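Local coordinates for Atu0111 protein (Agrobacterium tumefaciens, PDB 2FSQ) that is of unknown function but, as a member of the 2H clan, may act as a phosphoesterase, at residues T86-V91 with D161-F166; Q103-D108 with T115-D120; F223-D228 with K233-F238. All coordinates share one frame; numbering follows the deposited sequence.

Contact 1 of 3, residues T86-V91 with D161-F166; sequences TVFQGV and DTFADF. With ACY (acetic acid), chain B.
Phe-88 sets its CG opposite the backbone N (chi1 -171°), which sends the ring from a corner of the chain to helix 150-167. Phe-163 keeps its CG beside its own backbone N (chi1 -79°), and the two side chains slide past each other in opposite directions. The two rings do not stack on each other. Instead, CB of Phe-163 lies over one face of the Phe-88 ring, 3.9 Å from the centroid and 21° off the normal. This is a CH-pi contact. It is offset toward the rim, with Phe-163 CB coming to 3.6 Å from Phe-88 CG. Phe-163 CD2 in turn sits 3.9 Å from Phe-88 CB. The far end of the Phe-88 ring rests on the next residue of the helix, with CZ 3.8 Å from Ala-164 CA. Val-87 arrives at about a right angle to Phe-163 and touches it through CG1, 4.0 Å from CE2.

All four touching residues are buried, and their meeting is apolar. Phe-125 stacks on the Phe-163 ring, while Phe-238 meets that ring edge-to-face. A classic beta bulge opposite Val-45 is consistent with the consecutive residues Val-87 and Phe-88 both reaching the helix. Val-87 O is also hydrogen-bonded to NH1 of Arg-160, one residue before the 161-166 segment of the helix.

Just before the bulge, Thr-86 OG1 donates a hydrogen bond to OXT of an acetic acid molecule, at 2.9 Å. Thr-182 OG1 holds the same molecule, which probably came from the crystallisation liquor. Thr-86 and Thr-182 each end an H-x-T sequence. Two such motifs are the signature of the 2H phosphoesterase superfamily, so the acetic acid probably marks the active-site cleft.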
loop_
_atom_site.group_PDB
_atom_site.type_symbol
_atom_site.label_atom_id
_atom_site.label_comp_id
_atom_site.label_asym_id
_atom_site.label_seq_id
_atom_site.Cartn_x
_atom_site.Cartn_y
_atom_site.Cartn_z
ATOM N N THR A 86 -1.175 -3.105 2.652
ATOM C CA THR A 86 -0.020 -3.958 2.973
ATOM C C THR A 86 0.136 -4.052 4.496
ATOM O O THR A 86 -0.009 -3.062 5.220
ATOM C CB THR A 86 1.235 -3.392 2.317
ATOM O OG1 THR A 86 1.016 -3.385 0.905
ATOM C CG2 THR A 86 2.488 -4.234 2.630
ATOM N N VAL A 87 0.354 -5.277 4.970
ATOM C CA VAL A 87 0.631 -5.509 6.387
ATOM C C VAL A 87 2.142 -5.610 6.599
ATOM O O VAL A 87 2.679 -5.025 7.530
ATOM C CB VAL A 87 -0.044 -6.794 6.881
ATOM C CG1 VAL A 87 0.271 -7.070 8.357
ATOM C CG2 VAL A 87 -1.559 -6.678 6.683
ATOM N N PHE A 88 2.829 -6.337 5.715
ATOM C CA PHE A 88 4.293 -6.469 5.807
ATOM C C PHE A 88 4.845 -6.701 4.416
ATOM O O PHE A 88 4.446 -7.662 3.757
ATOM C CB PHE A 88 4.664 -7.637 6.737
ATOM C CG PHE A 88 6.129 -7.707 7.049
ATOM C CD1 PHE A 88 6.643 -7.032 8.140
ATOM C CD2 PHE A 88 6.998 -8.462 6.257
ATOM C CE1 PHE A 88 7.999 -7.090 8.451
ATOM C CE2 PHE A 88 8.368 -8.516 6.552
ATOM C CZ PHE A 88 8.859 -7.858 7.657
ATOM N N GLN A 89 5.722 -5.806 3.943
ATOM C CA GLN A 89 6.309 -5.958 2.609
ATOM C C GLN A 89 7.199 -7.180 2.559
ATOM O O GLN A 89 8.040 -7.365 3.437
ATOM C CB GLN A 89 7.197 -4.772 2.245
ATOM C CG GLN A 89 6.474 -3.490 1.948
ATOM C CD GLN A 89 7.412 -2.433 1.352
ATOM O OE1 GLN A 89 8.487 -2.758 0.853
ATOM N NE2 GLN A 89 7.005 -1.171 1.408
ATOM N N GLY A 90 7.066 -7.963 1.488
ATOM C CA GLY A 90 8.000 -9.057 1.209
ATOM C C GLY A 90 9.141 -8.510 0.352
ATOM O O GLY A 90 9.465 -7.322 0.389
ATOM N N VAL A 91 9.740 -9.372 -0.455
ATOM C CA VAL A 91 10.851 -8.936 -1.312
ATOM C C VAL A 91 10.342 -8.466 -2.662
ATOM O O VAL A 91 9.203 -8.742 -3.045
ATOM C CB VAL A 91 11.931 -10.043 -1.513
ATOM C CG1 VAL A 91 12.535 -10.426 -0.175
ATOM C CG2 VAL A 91 11.333 -11.259 -2.225
ATOM N N ASP A 161 5.646 -7.564 13.912
ATOM C CA ASP A 161 6.843 -8.051 14.599
ATOM C C ASP A 161 7.003 -9.545 14.345
ATOM O O ASP A 161 8.117 -10.054 14.171
ATOM C CB ASP A 161 6.748 -7.812 16.106
ATOM C CG ASP A 161 6.968 -6.359 16.493
ATOM O OD1 ASP A 161 7.466 -5.578 15.648
ATOM O OD2 ASP A 161 6.625 -5.998 17.649
ATOM N N THR A 162 5.882 -10.260 14.324
ATOM C CA THR A 162 5.942 -11.687 14.089
ATOM C C THR A 162 6.371 -11.954 12.641
ATOM O O THR A 162 7.215 -12.814 12.387
ATOM C CB THR A 162 4.584 -12.367 14.428
ATOM O OG1 THR A 162 4.172 -11.980 15.748
ATOM C CG2 THR A 162 4.687 -13.906 14.364
ATOM N N PHE A 163 5.831 -11.193 11.687
ATOM C CA PHE A 163 6.277 -11.340 10.310
ATOM C C PHE A 163 7.758 -11.065 10.134
ATOM O O PHE A 163 8.403 -11.734 9.328
ATOM C CB PHE A 163 5.479 -10.459 9.350
ATOM C CG PHE A 163 4.123 -11.032 8.982
ATOM C CD1 PHE A 163 3.997 -12.328 8.469
ATOM C CD2 PHE A 163 2.988 -10.261 9.115
ATOM C CE1 PHE A 163 2.734 -12.832 8.124
ATOM C CE2 PHE A 163 1.746 -10.738 8.772
ATOM C CZ PHE A 163 1.605 -12.028 8.292
ATOM N N ALA A 164 8.293 -10.097 10.873
ATOM C CA ALA A 164 9.721 -9.784 10.763
ATOM C C ALA A 164 10.549 -11.006 11.128
ATOM O O ALA A 164 11.554 -11.286 10.491
ATOM C CB ALA A 164 10.086 -8.593 11.642
ATOM N N ASP A 165 10.113 -11.751 12.142
ATOM C CA ASP A 165 10.800 -12.991 12.515
ATOM C C ASP A 165 10.756 -14.028 11.398
ATOM O O ASP A 165 11.758 -14.670 11.098
ATOM C CB ASP A 165 10.197 -13.575 13.794
ATOM C CG ASP A 165 10.524 -12.757 15.022
ATOM O OD1 ASP A 165 11.512 -11.990 14.997
ATOM O OD2 ASP A 165 9.784 -12.882 16.028
ATOM N N PHE A 166 9.586 -14.213 10.789
ATOM C CA PHE A 166 9.455 -15.174 9.686
ATOM C C PHE A 166 10.175 -14.762 8.403
ATOM O O PHE A 166 10.772 -15.580 7.711
ATOM C CB PHE A 166 7.971 -15.476 9.414
ATOM C CG PHE A 166 7.367 -16.447 10.404
ATOM C CD1 PHE A 166 7.029 -16.040 11.691
ATOM C CD2 PHE A 166 7.165 -17.774 10.049
ATOM C CE1 PHE A 166 6.470 -16.933 12.603
ATOM C CE2 PHE A 166 6.605 -18.677 10.961
ATOM C CZ PHE A 166 6.273 -18.259 12.230
HETATM C C ACY B . 1.727 -0.079 -0.919
HETATM O O ACY B . 0.742 -0.231 -1.691
HETATM O OXT ACY B . 2.001 -0.851 0.038
HETATM C CH3 ACY B . 2.602 1.129 -1.110
#

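Contact 2 of 3, residues Q103-D108 with T115-D120; sequences QTLPLD and TDYYRD
A surface loop following strand 84-92 folds back here on helix 111-121, the helix it leads into, and Leu-105 and Thr-104 of the loop meet Tyr-117. The contact is therefore a local loop-on-helix closure, with only six residues between its segments. Its centre lies about 22 Å from the centre of the chain.

Tyr-117 points toward the loop, its CG anti to the backbone N (chi1 167°). The ring thus stands out from the helix, and two consecutive loop residues reach it in different ways. Leu-105 covers one face. Its CD1 touches the ring at CD2 of Tyr-117, 3.7 Å away. Its CD2 branch stands over the ring centre, 4.3 Å from the centroid and 5° off the normal, a CH-pi contact. Thr-104 deals with the phenol end and comes in at about a right angle to the tyrosine side chain. The next helix residue, Tyr-118, goes inward instead and bonds through its OH to Phe-167 O. Thr-104, Leu-105 and Tyr-117 all touch a crystal neighbour as well, so lattice contacts may bear on their positions. One hydrogen bond joins the two segments: Thr-104 OG1 donates to Tyr-117 OH at 3.0 Å.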
loop_
_atom_site.group_PDB
_atom_site.type_symbol
_atom_site.label_atom_id
_atom_site.label_comp_id
_atom_site.label_asym_id
_atom_site.label_seq_id
_atom_site.Cartn_x
_atom_site.Cartn_y
_atom_site.Cartn_z
ATOM N N GLN A 103 19.007 -11.949 5.095
ATOM C CA GLN A 103 20.447 -12.181 4.947
ATOM C C GLN A 103 20.797 -13.641 4.668
ATOM O O GLN A 103 21.858 -13.919 4.130
ATOM C CB GLN A 103 21.233 -11.682 6.154
ATOM C CG GLN A 103 22.753 -11.607 5.899
ATOM C CD GLN A 103 23.500 -10.786 6.922
ATOM O OE1 GLN A 103 23.075 -10.653 8.071
ATOM N NE2 GLN A 103 24.630 -10.245 6.518
ATOM N N THR A 104 19.905 -14.563 5.009
ATOM C CA THR A 104 20.164 -15.987 4.750
ATOM C C THR A 104 20.086 -16.375 3.271
ATOM O O THR A 104 20.507 -17.474 2.902
ATOM C CB THR A 104 19.162 -16.857 5.495
ATOM O OG1 THR A 104 17.848 -16.487 5.067
ATOM C CG2 THR A 104 19.276 -16.635 6.989
ATOM N N LEU A 105 19.566 -15.488 2.420
ATOM C CA LEU A 105 19.394 -15.804 0.999
ATOM C C LEU A 105 20.276 -14.963 0.103
ATOM O O LEU A 105 20.359 -13.759 0.282
ATOM C CB LEU A 105 17.944 -15.588 0.562
ATOM C CG LEU A 105 16.868 -16.507 1.137
ATOM C CD1 LEU A 105 15.537 -16.207 0.463
ATOM C CD2 LEU A 105 17.256 -17.959 0.940
ATOM N N PRO A 106 20.893 -15.585 -0.909
ATOM C CA PRO A 106 21.657 -14.815 -1.887
ATOM C C PRO A 106 20.816 -13.684 -2.487
ATOM O O PRO A 106 19.627 -13.870 -2.744
ATOM C CB PRO A 106 22.011 -15.854 -2.950
ATOM C CG PRO A 106 21.954 -17.161 -2.243
ATOM C CD PRO A 106 20.927 -17.034 -1.179
ATOM N N LEU A 107 21.449 -12.543 -2.723
ATOM C CA LEU A 107 20.737 -11.357 -3.238
ATOM C C LEU A 107 20.211 -11.598 -4.648
ATOM O O LEU A 107 19.298 -10.900 -5.068
ATOM C CB LEU A 107 21.631 -10.110 -3.208
ATOM C CG LEU A 107 22.138 -9.668 -1.814
ATOM C CD1 LEU A 107 23.168 -8.529 -1.924
ATOM C CD2 LEU A 107 20.986 -9.260 -0.885
ATOM N N ASP A 108 20.771 -12.588 -5.355
ATOM C CA ASP A 108 20.345 -12.893 -6.726
ATOM C C ASP A 108 19.398 -14.091 -6.820
ATOM O O ASP A 108 19.142 -14.600 -7.910
ATOM C CB ASP A 108 21.555 -13.041 -7.680
ATOM C CG ASP A 108 22.525 -14.119 -7.251
ATOM O OD1 ASP A 108 22.391 -14.672 -6.132
ATOM O OD2 ASP A 108 23.461 -14.405 -8.051
ATOM N N THR A 115 9.745 -16.846 -2.711
ATOM C CA THR A 115 8.343 -17.143 -2.438
ATOM C C THR A 115 8.183 -18.559 -1.846
ATOM O O THR A 115 7.491 -18.734 -0.837
ATOM C CB THR A 115 7.485 -16.923 -3.690
ATOM O OG1 THR A 115 7.570 -15.543 -4.084
ATOM C CG2 THR A 115 6.025 -17.288 -3.424
ATOM N N ASP A 116 8.877 -19.544 -2.422
ATOM C CA ASP A 116 8.839 -20.915 -1.879
ATOM C C ASP A 116 9.414 -21.013 -0.458
ATOM O O ASP A 116 8.837 -21.695 0.398
ATOM C CB ASP A 116 9.567 -21.909 -2.797
ATOM C CG ASP A 116 8.962 -21.989 -4.209
ATOM O OD1 ASP A 116 7.766 -21.682 -4.410
ATOM O OD2 ASP A 116 9.698 -22.406 -5.131
ATOM N N TYR A 117 10.549 -20.354 -0.210
ATOM C CA TYR A 117 11.187 -20.334 1.116
ATOM C C TYR A 117 10.220 -19.786 2.158
ATOM O O TYR A 117 10.052 -20.368 3.235
ATOM C CB TYR A 117 12.516 -19.549 1.046
ATOM C CG TYR A 117 13.218 -19.137 2.346
ATOM C CD1 TYR A 117 14.045 -20.029 3.045
ATOM C CD2 TYR A 117 13.138 -17.827 2.814
ATOM C CE1 TYR A 117 14.738 -19.623 4.217
ATOM C CE2 TYR A 117 13.824 -17.409 3.972
ATOM C CZ TYR A 117 14.626 -18.305 4.673
ATOM O OH TYR A 117 15.305 -17.878 5.829
ATOM N N TYR A 118 9.538 -18.699 1.806
ATOM C CA TYR A 118 8.585 -18.098 2.703
ATOM C C TYR A 118 7.284 -18.890 2.873
ATOM O O TYR A 118 6.769 -18.992 3.991
ATOM C CB TYR A 118 8.288 -16.679 2.245
ATOM C CG TYR A 118 9.401 -15.700 2.528
ATOM C CD1 TYR A 118 10.196 -15.806 3.669
ATOM C CD2 TYR A 118 9.600 -14.615 1.690
ATOM C CE1 TYR A 118 11.204 -14.888 3.933
ATOM C CE2 TYR A 118 10.589 -13.678 1.949
ATOM C CZ TYR A 118 11.382 -13.821 3.066
ATOM O OH TYR A 118 12.335 -12.878 3.338
ATOM N N ARG A 119 6.743 -19.417 1.776
ATOM C CA ARG A 119 5.532 -20.251 1.862
ATOM C C ARG A 119 5.740 -21.388 2.865
ATOM O O ARG A 119 4.845 -21.705 3.659
ATOM C CB ARG A 119 5.140 -20.803 0.489
ATOM C CG ARG A 119 3.783 -21.511 0.473
ATOM C CD ARG A 119 3.719 -22.545 -0.636
ATOM N NE ARG A 119 3.332 -21.999 -1.940
ATOM C CZ ARG A 119 2.075 -21.875 -2.370
ATOM N NH1 ARG A 119 1.054 -22.230 -1.598
ATOM N NH2 ARG A 119 1.839 -21.393 -3.583
ATOM N N ASP A 120 6.940 -21.972 2.839
ATOM C CA ASP A 120 7.323 -23.028 3.771
ATOM C C ASP A 120 7.463 -22.501 5.195
ATOM O O ASP A 120 6.919 -23.077 6.130
ATOM C CB ASP A 120 8.631 -23.695 3.328
ATOM C CG ASP A 120 9.155 -24.691 4.356
ATOM O OD1 ASP A 120 8.380 -25.573 4.795
ATOM O OD2 ASP A 120 10.340 -24.584 4.728
#

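Contact 3 of 3, residues F223-D228 with K233-F238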
loop_
_atom_site.group_PDB
_atom_site.type_symbol
_atom_site.label_atom_id
_atom_site.label_comp_id
_atom_site.label_asym_id
_atom_site.label_seq_id
_atom_site.Cartn_x
_atom_site.Cartn_y
_atom_site.Cartn_z
ATOM N N PHE A 223 -0.304 -13.899 2.508
ATOM C CA PHE A 223 0.960 -13.855 1.780
ATOM C C PHE A 223 0.650 -14.040 0.292
ATOM O O PHE A 223 -0.027 -15.011 -0.094
ATOM C CB PHE A 223 1.920 -14.938 2.299
ATOM C CG PHE A 223 3.221 -15.011 1.547
ATOM C CD1 PHE A 223 4.088 -13.923 1.517
ATOM C CD2 PHE A 223 3.579 -16.165 0.871
ATOM C CE1 PHE A 223 5.279 -13.976 0.827
ATOM C CE2 PHE A 223 4.778 -16.233 0.184
ATOM C CZ PHE A 223 5.634 -15.143 0.167
ATOM N N CYS A 224 1.134 -13.104 -0.530
ATOM C CA CYS A 224 0.786 -13.011 -1.942
ATOM C C CYS A 224 2.029 -12.894 -2.788
ATOM O O CYS A 224 3.092 -12.453 -2.308
ATOM C CB CYS A 224 -0.051 -11.758 -2.237
ATOM S SG CYS A 224 -1.638 -11.679 -1.380
ATOM N N GLU A 225 1.897 -13.257 -4.057
ATOM C CA GLU A 225 2.912 -12.909 -5.053
ATOM C C GLU A 225 2.327 -11.977 -6.111
ATOM O O GLU A 225 1.109 -11.967 -6.339
ATOM C CB GLU A 225 3.511 -14.167 -5.706
ATOM C CG GLU A 225 2.508 -14.900 -6.575
ATOM C CD GLU A 225 3.017 -16.206 -7.140
ATOM O OE1 GLU A 225 4.141 -16.643 -6.788
ATOM O OE2 GLU A 225 2.253 -16.803 -7.924
ATOM N N PHE A 226 3.187 -11.213 -6.779
ATOM C CA PHE A 226 2.743 -10.302 -7.818
ATOM C C PHE A 226 3.794 -10.172 -8.908
ATOM O O PHE A 226 4.992 -10.297 -8.611
ATOM C CB PHE A 226 2.409 -8.920 -7.246
ATOM C CG PHE A 226 3.554 -8.278 -6.481
ATOM C CD1 PHE A 226 4.497 -7.495 -7.143
ATOM C CD2 PHE A 226 3.671 -8.455 -5.100
ATOM C CE1 PHE A 226 5.566 -6.893 -6.439
ATOM C CE2 PHE A 226 4.728 -7.874 -4.386
ATOM C CZ PHE A 226 5.665 -7.073 -5.041
ATOM N N LYS A 227 3.344 -9.921 -10.136
ATOM C CA LYS A 227 4.233 -9.588 -11.254
ATOM C C LYS A 227 4.472 -8.085 -11.311
ATOM O O LYS A 227 5.540 -7.622 -11.695
ATOM C CB LYS A 227 3.622 -10.064 -12.584
ATOM C CG LYS A 227 4.385 -9.602 -13.836
ATOM C CD LYS A 227 3.950 -10.330 -15.115
ATOM C CE LYS A 227 5.177 -10.665 -15.999
ATOM N NZ LYS A 227 4.895 -11.591 -17.178
ATOM N N ASP A 228 3.461 -7.327 -10.898
ATOM C CA ASP A 228 3.425 -5.875 -11.047
ATOM C C ASP A 228 2.333 -5.394 -10.085
ATOM O O ASP A 228 1.747 -6.203 -9.350
ATOM C CB ASP A 228 3.137 -5.444 -12.509
ATOM C CG ASP A 228 1.853 -6.011 -13.062
ATOM O OD1 ASP A 228 0.903 -6.263 -12.284
ATOM O OD2 ASP A 228 1.809 -6.222 -14.298
ATOM N N LYS A 233 -1.760 -12.277 -6.038
ATOM C CA LYS A 233 -2.337 -13.604 -5.939
ATOM C C LYS A 233 -2.095 -14.154 -4.546
ATOM O O LYS A 233 -0.953 -14.256 -4.113
ATOM C CB LYS A 233 -1.705 -14.501 -6.993
ATOM C CG LYS A 233 -2.133 -15.941 -6.902
ATOM C CD LYS A 233 -1.647 -16.721 -8.127
ATOM C CE LYS A 233 -1.845 -18.221 -7.962
ATOM N NZ LYS A 233 -3.241 -18.603 -7.643
ATOM N N GLU A 234 -3.176 -14.488 -3.836
ATOM C CA GLU A 234 -3.066 -15.027 -2.485
ATOM C C GLU A 234 -2.542 -16.455 -2.485
ATOM O O GLU A 234 -3.086 -17.336 -3.168
ATOM C CB GLU A 234 -4.404 -14.963 -1.742
ATOM C CG GLU A 234 -4.946 -13.554 -1.536
ATOM C CD GLU A 234 -6.130 -13.525 -0.598
ATOM O OE1 GLU A 234 -6.797 -14.576 -0.453
ATOM O OE2 GLU A 234 -6.419 -12.453 -0.026
ATOM N N LEU A 235 -1.494 -16.677 -1.703
ATOM C CA LEU A 235 -0.886 -18.007 -1.601
ATOM C C LEU A 235 -1.148 -18.652 -0.244
ATOM O O LEU A 235 -1.464 -19.846 -0.166
ATOM C CB LEU A 235 0.628 -17.937 -1.882
ATOM C CG LEU A 235 1.058 -17.355 -3.233
ATOM C CD1 LEU A 235 2.579 -17.256 -3.317
ATOM C CD2 LEU A 235 0.497 -18.149 -4.425
ATOM N N VAL A 236 -1.014 -17.871 0.832
ATOM C CA VAL A 236 -1.265 -18.372 2.180
ATOM C C VAL A 236 -2.125 -17.363 2.912
ATOM O O VAL A 236 -1.719 -16.214 3.075
ATOM C CB VAL A 236 0.033 -18.562 3.005
ATOM C CG1 VAL A 236 -0.282 -19.164 4.380
ATOM C CG2 VAL A 236 1.052 -19.433 2.274
ATOM N N VAL A 237 -3.311 -17.788 3.342
ATOM C CA VAL A 237 -4.218 -16.903 4.062
ATOM C C VAL A 237 -4.096 -17.135 5.570
ATOM O O VAL A 237 -4.149 -18.284 6.053
ATOM C CB VAL A 237 -5.691 -17.111 3.600
ATOM C CG1 VAL A 237 -6.626 -16.210 4.395
ATOM C CG2 VAL A 237 -5.798 -16.838 2.110
ATOM N N PHE A 238 -3.966 -16.045 6.319
ATOM C CA PHE A 238 -3.825 -16.135 7.763
ATOM C C PHE A 238 -5.161 -15.820 8.417
ATOM O O PHE A 238 -5.331 -14.781 9.051
ATOM C CB PHE A 238 -2.702 -15.197 8.243
ATOM C CG PHE A 238 -1.387 -15.444 7.548
ATOM C CD1 PHE A 238 -0.678 -16.616 7.785
ATOM C CD2 PHE A 238 -0.879 -14.520 6.637
ATOM C CE1 PHE A 238 0.533 -16.853 7.140
ATOM C CE2 PHE A 238 0.328 -14.747 5.986
ATOM C CZ PHE A 238 1.031 -15.910 6.236
#
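Strands 223-226 and 233-237 form an antiparallel beta hairpin, their axes 4.5 Å apart at closest and their directions 149° apart. A classic beta bulge interrupts it, where Leu-235 and Val-236 both face Phe-223. Phe-223 O takes two hydrogen bonds there, one from Leu-235 N at 2.7 Å and one from Val-236 N at 3.2 Å. The first runs nearly along the C=O axis, the second on a lone pair in the carbonyl plane. Phe-223 N gives its own bond to Val-236 O. Beyond the bulge, Glu-225 and Lys-233 bond to each other through both N and O, and Cys-224 pairs with Glu-234 without hydrogen bonds.

The side chains divide between the two faces of the sheet. Cys-224 shares one face with Glu-234, its SG 3.8 Å from Glu-234 CG. The carboxylate of Glu-234 continues to a salt bridge with Arg-219. On the other face, Phe-223 presents the edge of its ring to Val-236 CG2, and its CB lies 4.0 Å from Phe-238 CE2. Helix 111-121 covers part of this side, with Tyr-118 on Phe-223 and Thr-115 on Leu-235. Glu-225 and Lys-233 run side by side, but their charged ends stay apart, OE2 and NZ being 5.8 Å from each other.

Leu-235 crosses Glu-225 at about a right angle. With CG of Glu-225 between the backbone N and the carbonyl carbon (chi1 68°), its extended chain passes the leucine, and Leu-235 CD1 lies 3.9 Å from Glu-225 OE1.

Contacts 1 and 3 lie at the two edges of one antiparallel sheet, ordered 84-92, 42-48, 222-226, 233-237. Contact 1 rests on one outermost strand and contact 3 includes the other. Their centres are about 13 Å apart, and Phe-163 touches Phe-238 between them. Contact 2 is nested along the chain inside the loop closed by contact 1. Its centre is about 13 Å from that of contact 1 and about 15 Å from that of contact 3. Helix 111-121 of contact 2 bridges both, through Tyr-118 to Val-91 and Phe-223, and through Thr-115 to Leu-235. Contact 3 follows last. Together the contacts join helices 111-121 and 150-167 to this four-stranded sheet around shared aromatic residues.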